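Long-range contacts in oxidase/hydroxylase (Streptomyces hygroscopicus subsp. hygroscopicus, PDB 4XCB), which binds nickel, 2-oxoglutarate and a hygromycin B variant, and is probably a 2-oxoglutarate-dependent dioxygenase of orthosomycin biosynthesis: residues V78-Q84 and K133-V139; L86-E90 and F232-R236; S124-T128 and L203-L207. One frame throughout, in Å; residues are numbered along the deposited sequence.

Contact 1: V78-Q84 and K133-V139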
loop_
_atom_site.group_PDB
_atom_site.type_symbol
_atom_site.label_atom_id
_atom_site.label_comp_id
_atom_site.label_asym_id
_atom_site.label_seq_id
_atom_site.Cartn_x
_atom_site.Cartn_y
_atom_site.Cartn_z
ATOM N N VAL A 78 -0.055 -2.399 -23.402
ATOM C CA VAL A 78 0.949 -2.866 -22.426
ATOM C C VAL A 78 1.635 -1.704 -21.705
ATOM O O VAL A 78 1.763 -1.709 -20.472
ATOM C CB VAL A 78 2.017 -3.760 -23.113
ATOM C CG1 VAL A 78 3.247 -3.972 -22.211
ATOM C CG2 VAL A 78 1.400 -5.110 -23.497
ATOM N N ARG A 79 2.055 -0.698 -22.468
ATOM C CA ARG A 79 2.701 0.470 -21.881
ATOM C C ARG A 79 1.839 1.149 -20.821
ATOM O O ARG A 79 2.361 1.683 -19.830
ATOM C CB ARG A 79 3.062 1.485 -22.956
ATOM C CG ARG A 79 4.137 1.031 -23.880
ATOM C CD ARG A 79 4.566 2.181 -24.751
ATOM N NE ARG A 79 5.460 1.693 -25.786
ATOM C CZ ARG A 79 6.719 1.332 -25.575
ATOM N NH1 ARG A 79 7.246 1.413 -24.354
ATOM N NH2 ARG A 79 7.449 0.891 -26.591
ATOM N N ASP A 80 0.522 1.118 -21.027
ATOM C CA ASP A 80 -0.422 1.796 -20.136
ATOM C C ASP A 80 -0.655 1.013 -18.852
ATOM O O ASP A 80 -1.234 1.547 -17.921
ATOM C CB ASP A 80 -1.767 2.041 -20.842
ATOM C CG ASP A 80 -1.711 3.199 -21.834
ATOM O OD1 ASP A 80 -0.676 3.907 -21.902
ATOM O OD2 ASP A 80 -2.720 3.418 -22.538
ATOM N N VAL A 81 -0.203 -0.240 -18.783
ATOM C CA VAL A 81 -0.357 -0.989 -17.536
ATOM C C VAL A 81 0.989 -1.310 -16.878
ATOM O O VAL A 81 1.041 -1.626 -15.696
ATOM C CB VAL A 81 -1.176 -2.293 -17.742
ATOM C CG1 VAL A 81 -2.604 -1.956 -18.199
ATOM C CG2 VAL A 81 -0.489 -3.252 -18.720
ATOM N N VAL A 82 2.073 -1.236 -17.639
ATOM C CA VAL A 82 3.418 -1.402 -17.055
ATOM C C VAL A 82 4.048 -0.066 -16.664
ATOM O O VAL A 82 4.578 0.085 -15.562
ATOM C CB VAL A 82 4.357 -2.136 -18.023
ATOM C CG1 VAL A 82 5.731 -2.341 -17.398
ATOM C CG2 VAL A 82 3.774 -3.481 -18.399
ATOM N N ASN A 83 3.984 0.906 -17.568
ATOM C CA ASN A 83 4.489 2.258 -17.323
ATOM C C ASN A 83 5.949 2.280 -16.833
ATOM O O ASN A 83 6.321 3.007 -15.901
ATOM C CB ASN A 83 3.566 2.988 -16.346
ATOM C CG ASN A 83 2.302 3.487 -17.021
ATOM O OD1 ASN A 83 2.371 4.306 -17.943
ATOM N ND2 ASN A 83 1.140 2.992 -16.577
ATOM N N GLN A 84 6.759 1.448 -17.481
ATOM C CA GLN A 84 8.216 1.396 -17.289
ATOM C C GLN A 84 8.862 1.270 -18.660
ATOM O O GLN A 84 8.202 0.821 -19.602
ATOM C CB GLN A 84 8.632 0.198 -16.434
ATOM C CG GLN A 84 8.004 0.152 -15.072
ATOM C CD GLN A 84 8.714 1.061 -14.087
ATOM O OE1 GLN A 84 9.765 0.730 -13.562
ATOM N NE2 GLN A 84 8.112 2.199 -13.814
ATOM N N LYS A 133 -1.340 6.291 -12.603
ATOM C CA LYS A 133 -0.767 5.261 -13.457
ATOM C C LYS A 133 -0.675 3.919 -12.761
ATOM O O LYS A 133 -0.279 3.843 -11.596
ATOM C CB LYS A 133 0.630 5.689 -13.923
ATOM C CG LYS A 133 0.607 6.873 -14.883
ATOM C CD LYS A 133 1.970 7.077 -15.515
ATOM C CE LYS A 133 1.958 8.208 -16.532
ATOM N NZ LYS A 133 1.614 9.514 -15.907
ATOM N N LEU A 134 -1.027 2.862 -13.482
ATOM C CA LEU A 134 -0.733 1.495 -13.054
ATOM C C LEU A 134 0.712 1.131 -13.328
ATOM O O LEU A 134 1.274 1.501 -14.357
ATOM C CB LEU A 134 -1.624 0.493 -13.761
ATOM C CG LEU A 134 -3.084 0.548 -13.319
ATOM C CD1 LEU A 134 -3.916 -0.065 -14.418
ATOM C CD2 LEU A 134 -3.278 -0.200 -12.017
ATOM N N TYR A 135 1.299 0.396 -12.390
ATOM C CA TYR A 135 2.643 -0.129 -12.542
ATOM C C TYR A 135 2.625 -1.640 -12.291
ATOM O O TYR A 135 2.764 -2.085 -11.160
ATOM C CB TYR A 135 3.607 0.581 -11.581
ATOM C CG TYR A 135 3.775 2.049 -11.878
ATOM C CD1 TYR A 135 4.686 2.480 -12.841
ATOM C CD2 TYR A 135 3.032 3.004 -11.207
ATOM C CE1 TYR A 135 4.867 3.831 -13.116
ATOM C CE2 TYR A 135 3.201 4.366 -11.474
ATOM C CZ TYR A 135 4.115 4.768 -12.436
ATOM O OH TYR A 135 4.290 6.104 -12.737
ATOM N N CYS A 136 2.415 -2.425 -13.346
ATOM C CA CYS A 136 2.436 -3.884 -13.233
ATOM C C CYS A 136 3.680 -4.414 -13.905
ATOM O O CYS A 136 3.881 -4.185 -15.090
ATOM C CB CYS A 136 1.202 -4.518 -13.875
ATOM S SG CYS A 136 -0.351 -3.806 -13.306
ATOM N N PRO A 137 4.520 -5.129 -13.154
ATOM C CA PRO A 137 5.817 -5.467 -13.750
ATOM C C PRO A 137 5.791 -6.650 -14.728
ATOM O O PRO A 137 6.757 -6.790 -15.480
ATOM C CB PRO A 137 6.680 -5.786 -12.530
ATOM C CG PRO A 137 5.719 -6.290 -11.526
ATOM C CD PRO A 137 4.440 -5.520 -11.736
ATOM N N TYR A 138 4.761 -7.487 -14.731
ATOM C CA TYR A 138 4.764 -8.618 -15.643
ATOM C C TYR A 138 3.378 -8.749 -16.216
ATOM O O TYR A 138 2.453 -9.118 -15.494
ATOM C CB TYR A 138 5.181 -9.912 -14.930
ATOM C CG TYR A 138 5.761 -10.975 -15.838
ATOM C CD1 TYR A 138 7.020 -11.500 -15.593
ATOM C CD2 TYR A 138 5.068 -11.433 -16.942
ATOM C CE1 TYR A 138 7.566 -12.463 -16.417
ATOM C CE2 TYR A 138 5.598 -12.402 -17.771
ATOM C CZ TYR A 138 6.847 -12.914 -17.506
ATOM O OH TYR A 138 7.406 -13.880 -18.326
ATOM N N VAL A 139 3.224 -8.406 -17.490
ATOM C CA VAL A 139 1.938 -8.541 -18.157
ATOM C C VAL A 139 2.090 -9.334 -19.454
ATOM O O VAL A 139 3.181 -9.394 -20.070
ATOM C CB VAL A 139 1.297 -7.169 -18.444
ATOM C CG1 VAL A 139 1.126 -6.373 -17.130
ATOM C CG2 VAL A 139 2.136 -6.397 -19.416
HETATM O O HOH W 1 -2.146 3.269 -16.064
#
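V139 sits against three valines of the last turn of helix 72-82. Its CG2 meets V82 CG2 at 3.5 Å, tighter than usual for two methyl carbons. CG2 also touches V78 CG1 at 3.9 Å, where the two side chains lie alongside, pointing opposite ways. The other methyl, CG1, lies 3.9 Å from V81 CG2. With V139 chi1 at -58°, CG1 is anti to the carbonyl carbon; this turns it mainly to V81, and CG2 mainly to V82 and V78. L202 of strand 200-204 also lies against V78 and V81. The helix thus packs on the six-stranded sheet, as helices do on the major sheet of the double-stranded beta-helix of the cupin oxygenases.

Two hydrogen bonds fasten the end of the helix to the strand 133-135 and the residue after it. C136 N donates to V81 O at 2.8 Å, in the carbonyl plane. N83 has left-handed backbone angles just past the helix and points its amide at the strand. Its ND2 gives a nearly straight bond of 2.7 Å (167°) to L134 O, with the acceptor in the amide plane.

Packing is looser where V81 CG1 and L134 CD1 are 4.4 Å apart and a water bridges D80 O and L134 N. The K133-Y135 flank is a subunit interface, with V119 of the second subunit against both side chains. K133 CD lies 3.7 Å from N83 OD1, which accepts its bond from R117 of the second subunit. The Y135 ring brings its edge to N83 O, with CE1 3.2 Å away.

Contact 2: L86-E90 and F232-R236; sequences LRLLE and FTEWR. With HY0 (hygromycin b variant), chain G.
F232 O takes a hydrogen bond from R87 NH1 at 2.8 Å. The bond is bent, 136° at the hydrogen, and the oxygen lies near the guanidinium edge but tilted from its plane. R87 reaches it with a fully extended chain, CG anti to the backbone N (chi1 -177°). F232 CB packs on L89 CD2 at 3.8 Å, and L89 CD1 comes to the edge of the phenyl ring. T233 adds its carbonyl, with T233 O 3.4 Å from L89 CD2.

E234 answers R87 twice. Its CG lies over one face of the guanidinium, toward the rim, and OE2 forms a long salt bridge of 3.5 Å with R87 NH2. A water accepts from R87 NE nearby.

The backbone N of W235 donates to L89 O at 2.9 Å, a nearly straight bond. In strand 86-96, L89 and E90 together pair with G226 of strand 220-229, a classic beta bulge.

The indole turns to the bound hygromycin B variant. Its NE1 donates to the ligand O35 at 2.8 Å, and C26 of a sugar ring lies over one indole face. Next to it, E90 OE1 accepts from the ligand O32 at 2.6 Å, and E90 OE2 accepts from O31. Y138 OH is a further partner of E90 OE1. Replacing W235 with an alanine would remove the indole, and ligand O35 would probably lose the NE1 bond and the sugar its flat support. A tryptophan face under a sugar, with a carboxylate gripping its hydroxyls, is the classic arrangement of a carbohydrate-binding site.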
loop_
_atom_site.group_PDB
_atom_site.type_symbol
_atom_site.label_atom_id
_atom_site.label_comp_id
_atom_site.label_asym_id
_atom_site.label_seq_id
_atom_site.Cartn_x
_atom_site.Cartn_y
_atom_site.Cartn_z
ATOM N N LEU A 86 10.361 -0.661 -21.367
ATOM C CA LEU A 86 9.845 -1.992 -21.647
ATOM C C LEU A 86 10.854 -2.951 -22.253
ATOM O O LEU A 86 11.707 -2.558 -23.057
ATOM C CB LEU A 86 8.670 -1.865 -22.605
ATOM C CG LEU A 86 7.388 -2.663 -22.428
ATOM C CD1 LEU A 86 6.953 -2.784 -20.968
ATOM C CD2 LEU A 86 6.332 -1.957 -23.257
ATOM N N ARG A 87 10.705 -4.222 -21.900
ATOM C CA ARG A 87 11.457 -5.294 -22.530
ATOM C C ARG A 87 10.520 -6.461 -22.836
ATOM O O ARG A 87 9.608 -6.753 -22.068
ATOM C CB ARG A 87 12.606 -5.727 -21.622
ATOM C CG ARG A 87 13.504 -6.781 -22.209
ATOM C CD ARG A 87 14.519 -7.276 -21.183
ATOM N NE ARG A 87 15.483 -8.131 -21.854
ATOM C CZ ARG A 87 16.476 -8.780 -21.263
ATOM N NH1 ARG A 87 16.652 -8.701 -19.951
ATOM N NH2 ARG A 87 17.299 -9.521 -21.999
ATOM N N LEU A 88 10.722 -7.107 -23.975
ATOM C CA LEU A 88 10.008 -8.332 -24.317
ATOM C C LEU A 88 10.602 -9.507 -23.553
ATOM O O LEU A 88 11.795 -9.796 -23.696
ATOM C CB LEU A 88 10.078 -8.570 -25.830
ATOM C CG LEU A 88 9.486 -9.890 -26.322
ATOM C CD1 LEU A 88 7.981 -9.911 -26.162
ATOM C CD2 LEU A 88 9.867 -10.121 -27.783
ATOM N N LEU A 89 9.792 -10.188 -22.741
ATOM C CA LEU A 89 10.344 -11.227 -21.858
ATOM C C LEU A 89 10.156 -12.639 -22.405
ATOM O O LEU A 89 10.947 -13.541 -22.111
ATOM C CB LEU A 89 9.717 -11.134 -20.466
ATOM C CG LEU A 89 9.926 -9.807 -19.753
ATOM C CD1 LEU A 89 9.212 -9.907 -18.418
ATOM C CD2 LEU A 89 11.396 -9.474 -19.564
ATOM N N GLU A 90 9.126 -12.823 -23.219
ATOM C CA GLU A 90 8.856 -14.125 -23.832
ATOM C C GLU A 90 7.811 -14.015 -24.927
ATOM O O GLU A 90 7.042 -13.062 -24.968
ATOM C CB GLU A 90 8.392 -15.143 -22.791
ATOM C CG GLU A 90 7.202 -14.671 -21.991
ATOM C CD GLU A 90 6.698 -15.724 -21.018
ATOM O OE1 GLU A 90 5.956 -15.349 -20.090
ATOM O OE2 GLU A 90 7.030 -16.917 -21.182
ATOM N N PHE A 232 14.103 -6.648 -15.918
ATOM C CA PHE A 232 13.686 -8.045 -15.782
ATOM C C PHE A 232 14.458 -8.911 -16.769
ATOM O O PHE A 232 14.724 -8.480 -17.894
ATOM C CB PHE A 232 12.178 -8.221 -16.030
ATOM C CG PHE A 232 11.322 -8.034 -14.800
ATOM C CD1 PHE A 232 11.695 -7.163 -13.792
ATOM C CD2 PHE A 232 10.120 -8.716 -14.682
ATOM C CE1 PHE A 232 10.887 -6.994 -12.670
ATOM C CE2 PHE A 232 9.314 -8.544 -13.577
ATOM C CZ PHE A 232 9.690 -7.691 -12.578
ATOM N N THR A 233 14.830 -10.118 -16.352
ATOM C CA THR A 233 15.437 -11.075 -17.280
ATOM C C THR A 233 14.382 -11.737 -18.171
ATOM O O THR A 233 13.202 -11.820 -17.809
ATOM C CB THR A 233 16.216 -12.191 -16.549
ATOM O OG1 THR A 233 15.334 -12.926 -15.690
ATOM C CG2 THR A 233 17.369 -11.631 -15.752
ATOM N N GLU A 234 14.800 -12.229 -19.339
ATOM C CA GLU A 234 13.864 -12.954 -20.196
ATOM C C GLU A 234 13.351 -14.165 -19.428
ATOM O O GLU A 234 14.067 -14.705 -18.581
ATOM C CB GLU A 234 14.522 -13.353 -21.515
ATOM C CG GLU A 234 14.705 -12.164 -22.443
ATOM C CD GLU A 234 15.599 -12.454 -23.636
ATOM O OE1 GLU A 234 16.122 -13.582 -23.729
ATOM O OE2 GLU A 234 15.779 -11.539 -24.470
ATOM N N TRP A 235 12.122 -14.598 -19.702
ATOM C CA TRP A 235 11.561 -15.663 -18.873
ATOM C C TRP A 235 12.309 -16.980 -18.999
ATOM O O TRP A 235 12.631 -17.448 -20.097
ATOM C CB TRP A 235 10.083 -15.927 -19.171
ATOM C CG TRP A 235 9.565 -16.931 -18.206
ATOM C CD1 TRP A 235 9.164 -16.700 -16.922
ATOM C CD2 TRP A 235 9.455 -18.348 -18.410
ATOM N NE1 TRP A 235 8.792 -17.880 -16.322
ATOM C CE2 TRP A 235 8.961 -18.904 -17.212
ATOM C CE3 TRP A 235 9.720 -19.196 -19.489
ATOM C CZ2 TRP A 235 8.725 -20.266 -17.066
ATOM C CZ3 TRP A 235 9.475 -20.554 -19.341
ATOM C CH2 TRP A 235 8.990 -21.071 -18.141
ATOM N N ARG A 236 12.585 -17.561 -17.840
ATOM C CA ARG A 236 13.172 -18.886 -17.732
ATOM C C ARG A 236 12.698 -19.499 -16.424
ATOM O O ARG A 236 12.601 -18.801 -15.415
ATOM C CB ARG A 236 14.695 -18.807 -17.781
ATOM C CG ARG A 236 15.399 -20.065 -17.326
ATOM C CD ARG A 236 16.892 -19.825 -17.172
ATOM N NE ARG A 236 17.512 -20.861 -16.352
ATOM C CZ ARG A 236 18.687 -20.734 -15.750
ATOM N NH1 ARG A 236 19.380 -19.609 -15.874
ATOM N NH2 ARG A 236 19.173 -21.733 -15.022
HETATM C C1 HY0 G . 5.823 -23.773 -12.448
HETATM C C2 HY0 G . 6.132 -24.906 -11.495
HETATM C C3 HY0 G . 6.994 -25.945 -12.197
HETATM C C4 HY0 G . 6.275 -26.484 -13.434
HETATM C C5 HY0 G . 5.845 -25.351 -14.369
HETATM C C6 HY0 G . 5.077 -24.278 -13.660
HETATM N N7 HY0 G . 6.829 -24.377 -10.386
HETATM O O8 HY0 G . 4.996 -22.856 -11.769
HETATM N N9 HY0 G . 7.156 -27.360 -14.127
HETATM C C10 HY0 G . 7.141 -28.659 -13.462
HETATM O O11 HY0 G . 5.012 -25.901 -15.366
HETATM C C12 HY0 G . 3.502 -21.355 -15.353
HETATM C C13 HY0 G . 3.573 -22.677 -14.639
HETATM O O14 HY0 G . 2.765 -23.675 -15.212
HETATM C C15 HY0 G . 1.421 -23.280 -15.213
HETATM C C16 HY0 G . 1.272 -22.247 -16.285
HETATM C C17 HY0 G . 2.172 -21.012 -15.870
HETATM O O18 HY0 G . 4.908 -23.171 -14.592
HETATM C C19 HY0 G . 0.551 -24.497 -15.516
HETATM O O20 HY0 G . 0.577 -25.362 -14.378
HETATM O O21 HY0 G . 1.691 -22.741 -17.502
HETATM O O22 HY0 G . 2.325 -20.210 -16.965
HETATM C C23 HY0 G . 3.744 -20.032 -17.140
HETATM C C24 HY0 G . 4.045 -19.930 -18.597
HETATM C C25 HY0 G . 5.461 -19.415 -18.807
HETATM C C26 HY0 G . 5.695 -18.129 -18.042
HETATM C C27 HY0 G . 5.413 -18.385 -16.600
HETATM O O28 HY0 G . 4.081 -18.832 -16.485
HETATM O O29 HY0 G . 4.426 -21.195 -16.503
HETATM O O30 HY0 G . 3.967 -21.209 -19.237
HETATM O O31 HY0 G . 5.678 -19.253 -20.190
HETATM O O32 HY0 G . 4.863 -17.069 -18.519
HETATM C C33 HY0 G . 5.564 -17.093 -15.776
HETATM C C34 HY0 G . 5.789 -17.442 -14.327
HETATM O O35 HY0 G . 7.101 -17.915 -14.103
HETATM N N36 HY0 G . 4.356 -16.361 -15.861
HETATM O O HOH W 2 14.326 -9.103 -24.454
HETATM O O HOH W 3 11.869 -16.507 -22.342
#

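Contact 3: S124-T128 and L203-L207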
loop_
_atom_site.group_PDB
_atom_site.type_symbol
_atom_site.label_atom_id
_atom_site.label_comp_id
_atom_site.label_asym_id
_atom_site.label_seq_id
_atom_site.Cartn_x
_atom_site.Cartn_y
_atom_site.Cartn_z
ATOM N N SER A 124 8.122 -10.486 -8.886
ATOM C CA SER A 124 8.007 -10.422 -10.349
ATOM C C SER A 124 6.608 -10.018 -10.791
ATOM O O SER A 124 6.402 -9.590 -11.935
ATOM C CB SER A 124 8.374 -11.770 -11.004
ATOM O OG SER A 124 7.490 -12.809 -10.605
ATOM N N ILE A 125 5.635 -10.180 -9.901
ATOM C CA ILE A 125 4.263 -9.862 -10.231
ATOM C C ILE A 125 3.621 -8.897 -9.245
ATOM O O ILE A 125 2.421 -8.679 -9.295
ATOM C CB ILE A 125 3.366 -11.134 -10.283
ATOM C CG1 ILE A 125 3.604 -12.001 -9.041
ATOM C CG2 ILE A 125 3.626 -11.910 -11.571
ATOM C CD1 ILE A 125 2.623 -13.166 -8.883
ATOM N N THR A 126 4.418 -8.349 -8.340
ATOM C CA THR A 126 3.917 -7.420 -7.342
ATOM C C THR A 126 3.735 -6.043 -7.979
ATOM O O THR A 126 4.677 -5.442 -8.499
ATOM C CB THR A 126 4.862 -7.384 -6.124
ATOM O OG1 THR A 126 4.775 -8.635 -5.425
ATOM C CG2 THR A 126 4.484 -6.285 -5.182
ATOM N N HIS A 127 2.499 -5.555 -7.970
ATOM C CA HIS A 127 2.175 -4.384 -8.745
ATOM C C HIS A 127 1.626 -3.272 -7.877
ATOM O O HIS A 127 1.241 -3.485 -6.722
ATOM C CB HIS A 127 1.179 -4.749 -9.845
ATOM C CG HIS A 127 -0.072 -5.373 -9.326
ATOM N ND1 HIS A 127 -1.227 -4.653 -9.124
ATOM C CD2 HIS A 127 -0.347 -6.643 -8.951
ATOM C CE1 HIS A 127 -2.165 -5.454 -8.652
ATOM N NE2 HIS A 127 -1.657 -6.668 -8.536
ATOM N N THR A 128 1.622 -2.071 -8.424
ATOM C CA THR A 128 1.173 -0.940 -7.643
ATOM C C THR A 128 0.518 0.117 -8.524
ATOM O O THR A 128 0.286 -0.091 -9.721
ATOM C CB THR A 128 2.366 -0.360 -6.834
ATOM O OG1 THR A 128 1.916 0.601 -5.875
ATOM C CG2 THR A 128 3.366 0.282 -7.739
ATOM N N LEU A 203 -3.218 -9.222 -19.691
ATOM C CA LEU A 203 -3.295 -9.950 -18.422
ATOM C C LEU A 203 -2.217 -9.520 -17.426
ATOM O O LEU A 203 -1.032 -9.572 -17.725
ATOM C CB LEU A 203 -3.170 -11.448 -18.694
ATOM C CG LEU A 203 -3.124 -12.416 -17.515
ATOM C CD1 LEU A 203 -4.423 -12.323 -16.726
ATOM C CD2 LEU A 203 -2.920 -13.832 -18.030
ATOM N N ASN A 204 -2.640 -9.098 -16.244
ATOM C CA ASN A 204 -1.749 -8.926 -15.094
ATOM C C ASN A 204 -1.378 -10.299 -14.556
ATOM O O ASN A 204 -2.253 -11.027 -14.089
ATOM C CB ASN A 204 -2.458 -8.101 -14.009
ATOM C CG ASN A 204 -1.537 -7.722 -12.848
ATOM O OD1 ASN A 204 -0.515 -8.354 -12.624
ATOM N ND2 ASN A 204 -1.920 -6.684 -12.097
ATOM N N GLU A 205 -0.107 -10.673 -14.594
ATOM C CA GLU A 205 0.250 -12.041 -14.220
ATOM C C GLU A 205 0.075 -12.293 -12.722
ATOM O O GLU A 205 0.181 -13.428 -12.262
ATOM C CB GLU A 205 1.677 -12.364 -14.675
ATOM C CG GLU A 205 1.729 -12.743 -16.168
ATOM C CD GLU A 205 1.006 -14.050 -16.461
ATOM O OE1 GLU A 205 1.341 -15.079 -15.840
ATOM O OE2 GLU A 205 0.095 -14.049 -17.315
ATOM N N ALA A 206 -0.258 -11.250 -11.977
ATOM C CA ALA A 206 -0.633 -11.427 -10.571
ATOM C C ALA A 206 -1.977 -12.150 -10.424
ATOM O O ALA A 206 -2.244 -12.742 -9.372
ATOM C CB ALA A 206 -0.675 -10.081 -9.868
ATOM N N LEU A 207 -2.806 -12.106 -11.463
ATOM C CA LEU A 207 -4.130 -12.733 -11.412
ATOM C C LEU A 207 -3.989 -14.245 -11.353
ATOM O O LEU A 207 -3.185 -14.813 -12.057
ATOM C CB LEU A 207 -4.948 -12.317 -12.629
ATOM C CG LEU A 207 -6.403 -12.759 -12.623
ATOM C CD1 LEU A 207 -7.155 -11.980 -11.548
ATOM C CD2 LEU A 207 -6.979 -12.466 -13.982
#
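I125 and A206 bring the two backbones closest, with 5.2 Å between their CA atoms. Segment 124-128 runs as irregular loop up to T128. Segment 203-207 leaves strand 200-204 in a type I beta turn from N204 to L207, closed by L207 N bonding to N204 O at 2.9 Å. An Asx turn lies on the same corner: A206 N donates to N204 OD1 at 3.0 Å, with the donor well above the carbonyl plane.

The other end of that amide meets H127. N204 ND2 sits over the centre of the imidazole face, with H127 CD2 its nearest ring atom at 3.5 Å. The planes are 74° apart, so the amide stands steeply on the ring. H127 CG lies between its backbone N and carbonyl carbon (chi1 57°), which swings the ring toward the turn. H127 NE2 has its own partner, H163 O.

A206 CB fills the corner, 3.4 Å from I125 O and 3.6 Å from H127 CD2. I125 CG2 rests on E205 CB at 3.7 Å. Beyond CB the E205 chain bends at chi2 (-66°) and carries its carboxylate away from I125. E205 is an iron(II)-binding residue of this protein, but the protein ligands of nickel here are H105 and H209.

The contact is mostly van der Waals packing, plus one amide nitrogen over the imidazole face. Beyond the turn's two internal bonds, E205 N bonds Y138 O and A206 pairs with G107. I125 covers the CB of E205, while the E205 carboxylate lies beside the nickel site and touches the hygromycin B variant.

Overall arrangement
From the N terminus, the end of helix 72-82 opens contact 1 and strand 86-96 then opens contact 2. The loop at 124-128 opens contact 3. Contact 1 closes first, at 133-139, contact 3 next, at 203-207, and contact 2 last, at 232-236. Contact 3 is thus nested inside the loop of contact 2, and contact 1 crosses both. The segment 133-139 joins them: Y135 N pairs with T128 O, Y138 O with E205 N, and P137 packs on F232. Contact 1 joins the helix to the six-stranded sheet and to 133-139, while contacts 2 and 3 reach the metal and ligand pocket. All three contacts touch the second subunit.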